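Local coordinates for protein guanine deaminase (Escherichia coli, PDB 6OHB) that catalyses the zinc-dependent hydrolytic deamination of guanine, giving xanthine and ammonia in purine breakdown, at residues 14-19 and 30-35; 40-45 and 384-389; 72-77 and 378-383; 390-395 and 424-429. One frame throughout, in Å; residues are numbered along the deposited sequence.

Contact 1: residues 14-19 and 30-35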
loop_
_atom_site.group_PDB
_atom_site.type_symbol
_atom_site.label_atom_id
_atom_site.label_comp_id
_atom_site.label_asym_id
_atom_site.label_seq_id
_atom_site.Cartn_x
_atom_site.Cartn_y
_atom_site.Cartn_z
ATOM N N SER A 14 -3.945 26.691 -5.320
ATOM C CA SER A 14 -3.067 26.515 -4.175
ATOM C C SER A 14 -1.809 25.791 -4.634
ATOM O O SER A 14 -1.892 24.840 -5.405
ATOM C CB SER A 14 -3.778 25.722 -3.082
ATOM O OG SER A 14 -4.499 26.586 -2.227
ATOM N N PHE A 15 -0.645 26.249 -4.179
ATOM C CA PHE A 15 0.637 25.741 -4.653
ATOM C C PHE A 15 1.499 25.358 -3.465
ATOM O O PHE A 15 1.432 25.985 -2.402
ATOM C CB PHE A 15 1.410 26.787 -5.484
ATOM C CG PHE A 15 0.767 27.140 -6.790
ATOM C CD1 PHE A 15 -0.265 28.068 -6.848
ATOM C CD2 PHE A 15 1.194 26.543 -7.958
ATOM C CE1 PHE A 15 -0.856 28.382 -8.054
ATOM C CE2 PHE A 15 0.607 26.853 -9.164
ATOM C CZ PHE A 15 -0.416 27.770 -9.216
ATOM N N ILE A 16 2.337 24.344 -3.659
ATOM C CA ILE A 16 3.356 24.023 -2.662
ATOM C C ILE A 16 4.614 23.537 -3.369
ATOM O O ILE A 16 4.538 22.726 -4.297
ATOM C CB ILE A 16 2.841 22.990 -1.638
ATOM C CG1 ILE A 16 3.971 22.511 -0.725
ATOM C CG2 ILE A 16 2.171 21.826 -2.338
ATOM C CD1 ILE A 16 3.474 21.939 0.586
ATOM N N ASP A 17 5.769 24.056 -2.952
ATOM C CA ASP A 17 7.047 23.599 -3.491
ATOM C C ASP A 17 8.144 23.857 -2.463
ATOM O O ASP A 17 7.923 24.510 -1.442
ATOM C CB ASP A 17 7.366 24.259 -4.849
ATOM C CG ASP A 17 7.558 25.782 -4.761
ATOM O OD1 ASP A 17 7.067 26.429 -3.805
ATOM O OD2 ASP A 17 8.203 26.341 -5.674
ATOM N N VAL A 18 9.323 23.291 -2.717
ATOM C CA VAL A 18 10.505 23.530 -1.892
ATOM C C VAL A 18 11.438 24.438 -2.682
ATOM O O VAL A 18 11.837 24.097 -3.802
ATOM C CB VAL A 18 11.207 22.218 -1.510
ATOM C CG1 VAL A 18 12.414 22.500 -0.624
ATOM C CG2 VAL A 18 10.230 21.255 -0.832
ATOM N N THR A 19 11.800 25.587 -2.104
ATOM C CA THR A 19 12.434 26.640 -2.895
ATOM C C THR A 19 13.937 26.463 -3.073
ATOM O O THR A 19 14.533 27.211 -3.855
ATOM C CB THR A 19 12.149 28.015 -2.283
ATOM O OG1 THR A 19 12.655 28.076 -0.941
ATOM C CG2 THR A 19 10.648 28.277 -2.278
ATOM N N SER A 30 12.112 25.125 6.482
ATOM C CA SER A 30 12.548 26.490 6.213
ATOM C C SER A 30 12.456 26.856 4.735
ATOM O O SER A 30 12.332 28.042 4.411
ATOM C CB SER A 30 13.980 26.684 6.703
ATOM O OG SER A 30 14.908 26.167 5.760
ATOM N N ALA A 31 12.516 25.872 3.838
ATOM C CA ALA A 31 12.497 26.114 2.403
ATOM C C ALA A 31 11.165 25.757 1.758
ATOM O O ALA A 31 11.054 25.797 0.528
ATOM C CB ALA A 31 13.623 25.332 1.727
ATOM N N LEU A 32 10.160 25.398 2.548
ATOM C CA LEU A 32 8.882 24.961 2.003
ATOM C C LEU A 32 7.963 26.164 1.853
ATOM O O LEU A 32 7.630 26.828 2.841
ATOM C CB LEU A 32 8.231 23.899 2.888
ATOM C CG LEU A 32 7.032 23.257 2.189
ATOM C CD1 LEU A 32 7.422 21.914 1.622
ATOM C CD2 LEU A 32 5.848 23.131 3.126
ATOM N N ARG A 33 7.559 26.442 0.622
ATOM C CA ARG A 33 6.665 27.539 0.304
ATOM C C ARG A 33 5.291 26.973 -0.023
ATOM O O ARG A 33 5.158 26.110 -0.905
ATOM C CB ARG A 33 7.201 28.355 -0.869
ATOM C CG ARG A 33 6.270 29.462 -1.314
ATOM C CD ARG A 33 6.888 30.266 -2.439
ATOM N NE ARG A 33 7.415 29.405 -3.491
ATOM C CZ ARG A 33 8.086 29.848 -4.548
ATOM N NH1 ARG A 33 8.314 31.148 -4.694
ATOM N NH2 ARG A 33 8.532 28.995 -5.457
ATOM N N PHE A 34 4.281 27.462 0.690
ATOM C CA PHE A 34 2.880 27.156 0.437
ATOM C C PHE A 34 2.153 28.462 0.156
ATOM O O PHE A 34 2.096 29.342 1.020
ATOM C CB PHE A 34 2.257 26.431 1.632
ATOM C CG PHE A 34 0.773 26.224 1.512
ATOM C CD1 PHE A 34 0.253 25.371 0.552
ATOM C CD2 PHE A 34 -0.101 26.885 2.360
ATOM C CE1 PHE A 34 -1.113 25.179 0.441
ATOM C CE2 PHE A 34 -1.469 26.700 2.254
ATOM C CZ PHE A 34 -1.975 25.844 1.293
ATOM N N ILE A 35 1.602 28.589 -1.049
ATOM C CA ILE A 35 0.825 29.760 -1.448
ATOM C C ILE A 35 -0.623 29.322 -1.616
ATOM O O ILE A 35 -0.938 28.540 -2.518
ATOM C CB ILE A 35 1.355 30.382 -2.747
ATOM C CG1 ILE A 35 2.849 30.702 -2.630
ATOM C CG2 ILE A 35 0.548 31.624 -3.100
ATOM C CD1 ILE A 35 3.162 31.937 -1.805
#

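Contact 2: residues 40-45 and 384-389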
loop_
_atom_site.group_PDB
_atom_site.type_symbol
_atom_site.label_atom_id
_atom_site.label_comp_id
_atom_site.label_asym_id
_atom_site.label_seq_id
_atom_site.Cartn_x
_atom_site.Cartn_y
_atom_site.Cartn_z
ATOM N N LEU A 40 0.423 31.088 -11.346
ATOM C CA LEU A 40 1.554 30.566 -12.099
ATOM C C LEU A 40 1.368 30.980 -13.550
ATOM O O LEU A 40 0.392 30.578 -14.191
ATOM C CB LEU A 40 1.638 29.043 -11.981
ATOM C CG LEU A 40 2.616 28.369 -12.947
ATOM C CD1 LEU A 40 4.051 28.696 -12.562
ATOM C CD2 LEU A 40 2.392 26.861 -12.992
ATOM N N LEU A 41 2.285 31.797 -14.052
ATOM C CA LEU A 41 2.293 32.236 -15.437
ATOM C C LEU A 41 3.386 31.488 -16.185
ATOM O O LEU A 41 4.543 31.465 -15.740
ATOM C CB LEU A 41 2.527 33.744 -15.537
ATOM C CG LEU A 41 1.366 34.629 -15.098
ATOM C CD1 LEU A 41 1.789 36.087 -15.121
ATOM C CD2 LEU A 41 0.158 34.393 -15.992
ATOM N N ILE A 42 3.013 30.944 -17.340
ATOM C CA ILE A 42 3.822 30.036 -18.138
ATOM C C ILE A 42 4.043 30.662 -19.504
ATOM O O ILE A 42 3.093 31.145 -20.132
ATOM C CB ILE A 42 3.121 28.668 -18.293
ATOM C CG1 ILE A 42 2.862 28.034 -16.931
ATOM C CG2 ILE A 42 3.905 27.744 -19.217
ATOM C CD1 ILE A 42 1.953 26.823 -17.018
ATOM N N LYS A 43 5.286 30.618 -19.977
ATOM C CA LYS A 43 5.628 31.095 -21.311
ATOM C C LYS A 43 6.769 30.250 -21.852
ATOM O O LYS A 43 7.775 30.055 -21.161
ATOM C CB LYS A 43 6.031 32.577 -21.291
ATOM C CG LYS A 43 6.323 33.150 -22.674
ATOM C CD LYS A 43 7.245 34.362 -22.610
ATOM C CE LYS A 43 6.508 35.645 -22.969
ATOM N NZ LYS A 43 7.451 36.751 -23.300
ATOM N N GLN A 44 6.612 29.759 -23.082
ATOM C CA GLN A 44 7.622 28.933 -23.740
ATOM C C GLN A 44 8.028 27.759 -22.856
ATOM O O GLN A 44 9.213 27.478 -22.654
ATOM C CB GLN A 44 8.844 29.762 -24.134
ATOM C CG GLN A 44 8.573 30.785 -25.217
ATOM C CD GLN A 44 9.808 31.578 -25.580
ATOM O OE1 GLN A 44 9.913 32.762 -25.261
ATOM N NE2 GLN A 44 10.753 30.929 -26.253
ATOM N N GLY A 45 7.021 27.084 -22.304
ATOM C CA GLY A 45 7.243 25.905 -21.499
ATOM C C GLY A 45 7.947 26.131 -20.182
ATOM O O GLY A 45 8.336 25.155 -19.532
ATOM N N LYS A 384 12.315 27.852 -14.427
ATOM C CA LYS A 384 12.220 26.395 -14.408
ATOM C C LYS A 384 11.239 25.884 -15.459
ATOM O O LYS A 384 10.293 26.573 -15.853
ATOM C CB LYS A 384 11.775 25.898 -13.034
ATOM C CG LYS A 384 12.779 26.117 -11.927
ATOM C CD LYS A 384 14.036 25.312 -12.158
ATOM C CE LYS A 384 14.895 25.313 -10.912
ATOM N NZ LYS A 384 14.288 24.443 -9.863
ATOM N N GLU A 385 11.471 24.653 -15.909
ATOM C CA GLU A 385 10.556 24.021 -16.849
ATOM C C GLU A 385 9.232 23.703 -16.163
ATOM O O GLU A 385 9.198 23.224 -15.026
ATOM C CB GLU A 385 11.195 22.766 -17.438
ATOM C CG GLU A 385 12.489 23.092 -18.173
ATOM C CD GLU A 385 13.280 21.872 -18.594
ATOM O OE1 GLU A 385 12.922 20.741 -18.185
ATOM O OE2 GLU A 385 14.274 22.057 -19.331
ATOM N N ALA A 386 8.132 23.990 -16.859
ATOM C CA ALA A 386 6.799 23.951 -16.256
ATOM C C ALA A 386 6.206 22.544 -16.372
ATOM O O ALA A 386 5.299 22.269 -17.156
ATOM C CB ALA A 386 5.899 25.002 -16.900
ATOM N N ASP A 387 6.740 21.649 -15.546
ATOM C CA ASP A 387 6.200 20.307 -15.350
ATOM C C ASP A 387 5.521 20.318 -13.990
ATOM O O ASP A 387 6.195 20.466 -12.967
ATOM C CB ASP A 387 7.298 19.242 -15.369
ATOM C CG ASP A 387 8.043 19.164 -16.688
ATOM O OD1 ASP A 387 7.528 19.649 -17.722
ATOM O OD2 ASP A 387 9.163 18.607 -16.678
ATOM N N PHE A 388 4.199 20.169 -13.959
ATOM C CA PHE A 388 3.536 20.202 -12.663
ATOM C C PHE A 388 2.257 19.378 -12.702
ATOM O O PHE A 388 1.778 18.972 -13.763
ATOM C CB PHE A 388 3.253 21.639 -12.201
ATOM C CG PHE A 388 2.371 22.436 -13.132
ATOM C CD1 PHE A 388 2.912 23.119 -14.210
ATOM C CD2 PHE A 388 1.006 22.538 -12.897
ATOM C CE1 PHE A 388 2.105 23.868 -15.054
ATOM C CE2 PHE A 388 0.195 23.287 -13.734
ATOM C CZ PHE A 388 0.746 23.952 -14.815
ATOM N N VAL A 389 1.725 19.116 -11.510
ATOM C CA VAL A 389 0.573 18.248 -11.315
ATOM C C VAL A 389 -0.451 18.979 -10.456
ATOM O O VAL A 389 -0.116 19.504 -9.385
ATOM C CB VAL A 389 0.963 16.911 -10.654
ATOM C CG1 VAL A 389 -0.243 15.975 -10.592
ATOM C CG2 VAL A 389 2.120 16.265 -11.399
#

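Contact 3: residues 72-77 and 378-383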
loop_
_atom_site.group_PDB
_atom_site.type_symbol
_atom_site.label_atom_id
_atom_site.label_comp_id
_atom_site.label_asym_id
_atom_site.label_seq_id
_atom_site.Cartn_x
_atom_site.Cartn_y
_atom_site.Cartn_z
ATOM N N LYS A 72 -7.959 22.650 -5.460
ATOM C CA LYS A 72 -6.945 21.632 -5.684
ATOM C C LYS A 72 -5.607 22.108 -5.126
ATOM O O LYS A 72 -5.455 23.252 -4.688
ATOM C CB LYS A 72 -6.812 21.320 -7.179
ATOM C CG LYS A 72 -8.131 21.148 -7.923
ATOM C CD LYS A 72 -8.804 19.833 -7.561
ATOM C CE LYS A 72 -9.756 19.373 -8.651
ATOM N NZ LYS A 72 -10.959 20.240 -8.775
ATOM N N LEU A 73 -4.625 21.213 -5.150
ATOM C CA LEU A 73 -3.268 21.531 -4.732
ATOM C C LEU A 73 -2.308 21.266 -5.883
ATOM O O LEU A 73 -2.287 20.167 -6.436
ATOM C CB LEU A 73 -2.884 20.717 -3.495
ATOM C CG LEU A 73 -1.914 21.376 -2.516
ATOM C CD1 LEU A 73 -2.660 22.323 -1.575
ATOM C CD2 LEU A 73 -1.187 20.295 -1.730
ATOM N N ILE A 74 -1.486 22.252 -6.223
ATOM C CA ILE A 74 -0.604 22.183 -7.379
ATOM C C ILE A 74 0.818 21.996 -6.874
ATOM O O ILE A 74 1.318 22.796 -6.065
ATOM C CB ILE A 74 -0.726 23.434 -8.263
ATOM C CG1 ILE A 74 -2.189 23.669 -8.635
ATOM C CG2 ILE A 74 0.134 23.298 -9.510
ATOM C CD1 ILE A 74 -2.399 24.888 -9.536
ATOM N N VAL A 75 1.459 20.935 -7.354
ATOM C CA VAL A 75 2.798 20.548 -6.919
ATOM C C VAL A 75 3.671 20.386 -8.154
ATOM O O VAL A 75 3.163 20.198 -9.270
ATOM C CB VAL A 75 2.767 19.243 -6.089
ATOM C CG1 VAL A 75 1.845 19.404 -4.905
ATOM C CG2 VAL A 75 2.312 18.071 -6.954
ATOM N N PRO A 76 4.989 20.475 -8.000
ATOM C CA PRO A 76 5.867 20.163 -9.131
ATOM C C PRO A 76 5.735 18.695 -9.509
ATOM O O PRO A 76 5.401 17.849 -8.678
ATOM C CB PRO A 76 7.269 20.485 -8.599
ATOM C CG PRO A 76 7.044 21.360 -7.408
ATOM C CD PRO A 76 5.746 20.921 -6.819
ATOM N N GLY A 77 5.989 18.404 -10.784
ATOM C CA GLY A 77 5.875 17.035 -11.259
ATOM C C GLY A 77 6.782 16.098 -10.481
ATOM O O GLY A 77 7.893 16.459 -10.084
ATOM N N GLY A 378 11.638 20.895 -10.485
ATOM C CA GLY A 378 11.543 20.569 -9.074
ATOM C C GLY A 378 10.791 21.576 -8.234
ATOM O O GLY A 378 10.369 21.235 -7.119
ATOM N N ASN A 379 10.628 22.808 -8.703
ATOM C CA ASN A 379 9.837 23.793 -7.978
ATOM C C ASN A 379 9.351 24.843 -8.974
ATOM O O ASN A 379 9.497 24.688 -10.191
ATOM C CB ASN A 379 10.634 24.394 -6.813
ATOM C CG ASN A 379 12.017 24.875 -7.222
ATOM O OD1 ASN A 379 12.257 25.216 -8.381
ATOM N ND2 ASN A 379 12.936 24.902 -6.265
ATOM N N PHE A 380 8.743 25.907 -8.451
ATOM C CA PHE A 380 8.126 26.939 -9.274
ATOM C C PHE A 380 8.978 28.204 -9.358
ATOM O O PHE A 380 8.437 29.307 -9.487
ATOM C CB PHE A 380 6.727 27.262 -8.749
ATOM C CG PHE A 380 5.784 26.092 -8.788
ATOM C CD1 PHE A 380 5.325 25.592 -9.999
ATOM C CD2 PHE A 380 5.370 25.481 -7.617
ATOM C CE1 PHE A 380 4.459 24.512 -10.037
ATOM C CE2 PHE A 380 4.511 24.399 -7.648
ATOM C CZ PHE A 380 4.055 23.914 -8.856
ATOM N N LEU A 381 10.300 28.066 -9.285
ATOM C CA LEU A 381 11.177 29.218 -9.443
ATOM C C LEU A 381 11.136 29.711 -10.890
ATOM O O LEU A 381 11.116 28.897 -11.822
ATOM C CB LEU A 381 12.615 28.865 -9.066
ATOM C CG LEU A 381 12.940 28.531 -7.610
ATOM C CD1 LEU A 381 14.392 28.085 -7.499
ATOM C CD2 LEU A 381 12.667 29.719 -6.697
ATOM N N PRO A 382 11.100 31.028 -11.108
ATOM C CA PRO A 382 11.139 31.559 -12.479
ATOM C C PRO A 382 12.295 30.965 -13.276
ATOM O O PRO A 382 13.394 30.759 -12.755
ATOM C CB PRO A 382 11.313 33.067 -12.270
ATOM C CG PRO A 382 10.681 33.333 -10.932
ATOM C CD PRO A 382 10.928 32.090 -10.098
ATOM N N GLY A 383 12.027 30.656 -14.543
ATOM C CA GLY A 383 12.994 30.005 -15.396
ATOM C C GLY A 383 12.925 28.487 -15.428
ATOM O O GLY A 383 13.434 27.884 -16.379
#

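Contact 4: residues 390-395 and 424-429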
loop_
_atom_site.group_PDB
_atom_site.type_symbol
_atom_site.label_atom_id
_atom_site.label_comp_id
_atom_site.label_asym_id
_atom_site.label_seq_id
_atom_site.Cartn_x
_atom_site.Cartn_y
_atom_site.Cartn_z
ATOM N N VAL A 390 -1.690 19.017 -10.927
ATOM C CA VAL A 390 -2.821 19.451 -10.118
ATOM C C VAL A 390 -3.393 18.213 -9.438
ATOM O O VAL A 390 -3.846 17.280 -10.118
ATOM C CB VAL A 390 -3.881 20.154 -10.978
ATOM C CG1 VAL A 390 -4.974 20.731 -10.102
ATOM C CG2 VAL A 390 -3.229 21.236 -11.839
ATOM N N MET A 391 -3.402 18.235 -8.100
ATOM C CA MET A 391 -3.770 17.139 -7.221
ATOM C C MET A 391 -5.099 17.431 -6.547
ATOM O O MET A 391 -5.388 18.578 -6.184
ATOM C CB MET A 391 -2.738 16.941 -6.102
ATOM C CG MET A 391 -1.295 16.859 -6.524
ATOM S SD MET A 391 -0.794 15.165 -6.801
ATOM C CE MET A 391 -1.166 14.454 -5.199
ATOM N N GLU A 392 -5.893 16.380 -6.362
ATOM C CA GLU A 392 -7.152 16.469 -5.635
ATOM C C GLU A 392 -6.947 15.719 -4.328
ATOM O O GLU A 392 -7.116 14.497 -4.275
ATOM C CB GLU A 392 -8.301 15.864 -6.446
ATOM C CG GLU A 392 -9.689 16.258 -5.950
ATOM C CD GLU A 392 -10.795 15.609 -6.754
ATOM O OE1 GLU A 392 -10.492 15.057 -7.835
ATOM O OE2 GLU A 392 -11.962 15.642 -6.303
ATOM N N PRO A 393 -6.571 16.399 -3.243
ATOM C CA PRO A 393 -6.311 15.685 -1.984
ATOM C C PRO A 393 -7.566 15.163 -1.305
ATOM O O PRO A 393 -7.450 14.395 -0.344
ATOM C CB PRO A 393 -5.616 16.747 -1.122
ATOM C CG PRO A 393 -6.120 18.039 -1.651
ATOM C CD PRO A 393 -6.342 17.850 -3.121
ATOM N N THR A 394 -8.747 15.575 -1.755
ATOM C CA THR A 394 -10.032 15.150 -1.214
ATOM C C THR A 394 -10.751 14.210 -2.180
ATOM O O THR A 394 -11.981 14.204 -2.265
ATOM C CB THR A 394 -10.905 16.360 -0.889
ATOM O OG1 THR A 394 -11.026 17.188 -2.050
ATOM C CG2 THR A 394 -10.296 17.178 0.252
ATOM N N ALA A 395 -9.993 13.394 -2.916
ATOM C CA ALA A 395 -10.561 12.700 -4.068
ATOM C C ALA A 395 -11.493 11.550 -3.693
ATOM O O ALA A 395 -12.296 11.132 -4.531
ATOM C CB ALA A 395 -9.429 12.171 -4.954
ATOM N N SER A 424 -5.908 10.849 -7.012
ATOM C CA SER A 424 -5.463 12.159 -6.543
ATOM C C SER A 424 -4.924 13.031 -7.667
ATOM O O SER A 424 -4.817 14.248 -7.488
ATOM C CB SER A 424 -4.374 12.010 -5.478
ATOM O OG SER A 424 -4.893 11.514 -4.260
ATOM N N ILE A 425 -4.604 12.448 -8.819
ATOM C CA ILE A 425 -4.007 13.179 -9.930
ATOM C C ILE A 425 -5.140 13.700 -10.806
ATOM O O ILE A 425 -5.790 12.932 -11.520
ATOM C CB ILE A 425 -3.047 12.296 -10.733
ATOM C CG1 ILE A 425 -2.025 11.617 -9.813
ATOM C CG2 ILE A 425 -2.342 13.101 -11.799
ATOM C CD1 ILE A 425 -1.161 12.550 -9.071
ATOM N N TYR A 426 -5.366 15.014 -10.763
ATOM C CA TYR A 426 -6.455 15.650 -11.501
ATOM C C TYR A 426 -5.993 16.157 -12.864
ATOM O O TYR A 426 -6.695 15.978 -13.868
ATOM C CB TYR A 426 -7.037 16.797 -10.662
ATOM C CG TYR A 426 -8.244 17.509 -11.240
ATOM C CD1 TYR A 426 -9.487 16.879 -11.320
ATOM C CD2 TYR A 426 -8.150 18.830 -11.673
ATOM C CE1 TYR A 426 -10.601 17.540 -11.838
ATOM C CE2 TYR A 426 -9.257 19.504 -12.190
ATOM C CZ TYR A 426 -10.476 18.856 -12.272
ATOM O OH TYR A 426 -11.569 19.524 -12.786
ATOM N N ARG A 427 -4.822 16.790 -12.916
ATOM C CA ARG A 427 -4.275 17.248 -14.187
ATOM C C ARG A 427 -2.762 17.080 -14.152
ATOM O O ARG A 427 -2.138 17.200 -13.095
ATOM C CB ARG A 427 -4.620 18.729 -14.479
ATOM C CG ARG A 427 -6.111 19.090 -14.619
ATOM C CD ARG A 427 -6.679 18.718 -15.983
ATOM N NE ARG A 427 -8.075 19.134 -16.144
ATOM C CZ ARG A 427 -9.130 18.448 -15.703
ATOM N NH1 ARG A 427 -8.972 17.292 -15.058
ATOM N NH2 ARG A 427 -10.354 18.918 -15.910
ATOM N N THR A 428 -2.172 16.811 -15.316
ATOM C CA THR A 428 -0.721 16.777 -15.449
ATOM C C THR A 428 -0.304 17.651 -16.625
ATOM O O THR A 428 -0.778 17.453 -17.756
ATOM C CB THR A 428 -0.188 15.345 -15.626
ATOM O OG1 THR A 428 -0.564 14.554 -14.493
ATOM C CG2 THR A 428 1.335 15.348 -15.736
ATOM N N TYR A 429 0.606 18.590 -16.345
ATOM C CA TYR A 429 1.187 19.500 -17.320
ATOM C C TYR A 429 2.649 19.127 -17.538
ATOM O O TYR A 429 3.415 18.993 -16.572
ATOM C CB TYR A 429 1.103 20.955 -16.840
ATOM C CG TYR A 429 -0.260 21.609 -16.956
ATOM C CD1 TYR A 429 -1.285 21.300 -16.061
ATOM C CD2 TYR A 429 -0.520 22.553 -17.950
ATOM C CE1 TYR A 429 -2.538 21.906 -16.161
ATOM C CE2 TYR A 429 -1.768 23.160 -18.058
ATOM C CZ TYR A 429 -2.771 22.835 -17.160
ATOM O OH TYR A 429 -4.006 23.441 -17.267
#

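Contact 1: residues 14-19 and 30-35
Asp-17 and Arg-33 form a hydrogen-bonded pair of the antiparallel strands 14-18 and 32-35, and their side chains link the strands a second time. The guanidinium comes side-on: Arg-33 NE reaches Asp-17 OD1 at 3.0 Å and Arg-33 NH2 reaches Asp-17 OD2 at 2.7 Å. Both oxygens use their syn lone pairs, and the two flat groups are turned only 3° from coplanar. A bend in the arginine chain (chi3 49°) brings NE round to the carboxylate. Thr-19 lays its methyl over one face of the guanidinium, CG2 standing 3.6 Å from Arg-33 NE, while Asp-17 OD2 also accepts from the backbone N of Phe-380, so the salt bridge is held from several directions. Near this tight corner Thr-19 N donates to Ala-31 O over 2.7 Å. The other face is apolar and runs from Val-18, Leu-32 and Ile-16, packed against helices 356-363 and 409-419 with Ile-16 CD1 and Leu-32 CD2 3.7 Å apart, out to Phe-34 on the solvent side. The exposed Phe-34 ring turns an edge to Ile-16 CB, and its CD1 approaches Phe-15 O at 3.2 Å. Together the strands make a beta hairpin with a long, irregular connecting loop.

Contact 2: residues 40-45 and 384-389
Gly-45 O accepts the backbone N-H of Ala-386 at 2.9 Å, a nearly straight bond (166° at the hydrogen) whose donor is tilted 31° from the carbonyl plane. Ala-386 is the centre of an inverse gamma turn, closed by a weak bond from Asp-387 N to Glu-385 O, just before the chain enters strand 388-391. Gly-45 lies in the tight turn between strands 38-43 and 46-50 of a four-stranded mixed sheet, so the bond joins that turn to the lead-in of strand 388-391. The methyl of Ala-386 points toward segment 40-45, CB lying 3.6 Å from Gly-45 O and 4.1 Å from Ile-42 CG2. The carboxylates of Glu-385 and Asp-387 lead off instead to Arg-201, the former reaching Arg-162 as well. The remainder of the contact is the buried ring of Phe-388. With CG placed between the backbone N and carbonyl carbon (chi1 60°), the ring is directed at strand 38-43, and Leu-40 and Ile-42 come to it from the opposite direction. Leu-40 CD2 makes a CH-pi contact over one face, 3.9 Å from the centroid of the Phe-388 ring and displaced toward its rim. Ile-42 takes the edge, near the ring plane, where its CD1 touches Phe-388 CE1 at 3.6 Å.

Contact 3: residues 72-77 and 378-383
Pro-76 presents its pyrrolidine ring to the loop 378-383, where CB and CG both meet Gly-378 O while CD turns to Phe-380. CB, the first atom, sits 3.5 Å from Gly-378 O. The next, Pro-76 CG, approaches the same Gly-378 O at 3.3 Å and leans on the backbone of the following residue, 3.7 Å from Asn-379 CA. Where the ring turns back to the main chain, Pro-76 CD meets the aromatic ring of Phe-380, with CE2 at 3.8 Å. The proline thus fills the angle between the loop backbone and the phenylalanine, whose side chain crosses it at about a right angle. Phe-380 has CG anti to its carbonyl carbon (chi1 -62°), which brings the ring across strand 73-84. From there its CZ reaches the peptide joining Val-75 to Pro-76, lying 3.6 Å from Val-75 C, and also touches Ile-74 CG2 at 4.0 Å. Ring neighbours continue beyond the two segments: Phe-15 meets Phe-380 edge-to-face, and Phe-360 of helix 356-363 packs against Pro-76. In the TIM-barrel fold of the amidohydrolases, this strand runs on to the zinc ligands His-82 and His-84, so the loop covers it well before the metal site. Asn-379 turns away from the strand, its OD1 accepting from Lys-384 NZ and its ND2 bonded to Val-18 O. Pro-76 N cannot donate, and a carbonyl oxygen lies against the proline ring carbons; van der Waals packing of Pro-76, Phe-380 and Ile-74 makes up the rest.

Contact 4: residues 390-395 and 424-429
Val-390 faces two residues at once, Tyr-426 and Arg-427, and its carbonyl oxygen is gripped by both of their backbone N-H groups, at 2.8 Å from Tyr-426 N and 3.0 Å from Arg-427 N. The three side chains stand side by side, pointing the same way. The valine fits among the other two: Val-390 CB rests against Arg-427 CB at 3.9 Å, while its CG1 butts on the edge of the tyrosine ring, 4.0 Å from Tyr-426 CD2. Above that ring the arginine folds back, bent at chi2 (-79°), so that NH1 lies over the ring centre and also donates to Tyr-426 O. The extra residue makes this a classic beta bulge between the antiparallel strands 388-391 and 425-430. Past it, on the other face, the Met-391 side chain bends at chi2 and chi3; its SD nestles against Ile-425 CD1 at 3.5 Å, and its terminal CE rests against Ser-424 CB at 4.0 Å. Ser-424 O receives the backbone N of Glu-392 over 2.6 Å, where strand 388-391 has ended and a type I turn from Glu-392 to Ala-395 begins. The extended glutamate crosses the tyrosine obliquely, and its OE1 goes on to a salt bridge with Arg-438.

In the fold
From the N terminus, contact 1 closes first, a short local loop that brings strand 32-35 back beside strand 14-18. Strand 38-43 follows directly and opens contact 2, whose partner lies more than 300 residues on; contact 3 is nested inside that long loop, joining the start of strand 73-84 to the loop 378-383 just ahead of segment 384-389. Contact 4 comes last, in series, closing a largely helical excursion. Strand 73-84 lies between 14-18, its parallel neighbour, and 388-391, its antiparallel one, which in turn pairs with 425-430. Together the four contacts tie N-terminal strands and strands 388-391 and 425-430, near the C-terminal end, round the start of strand 73-84.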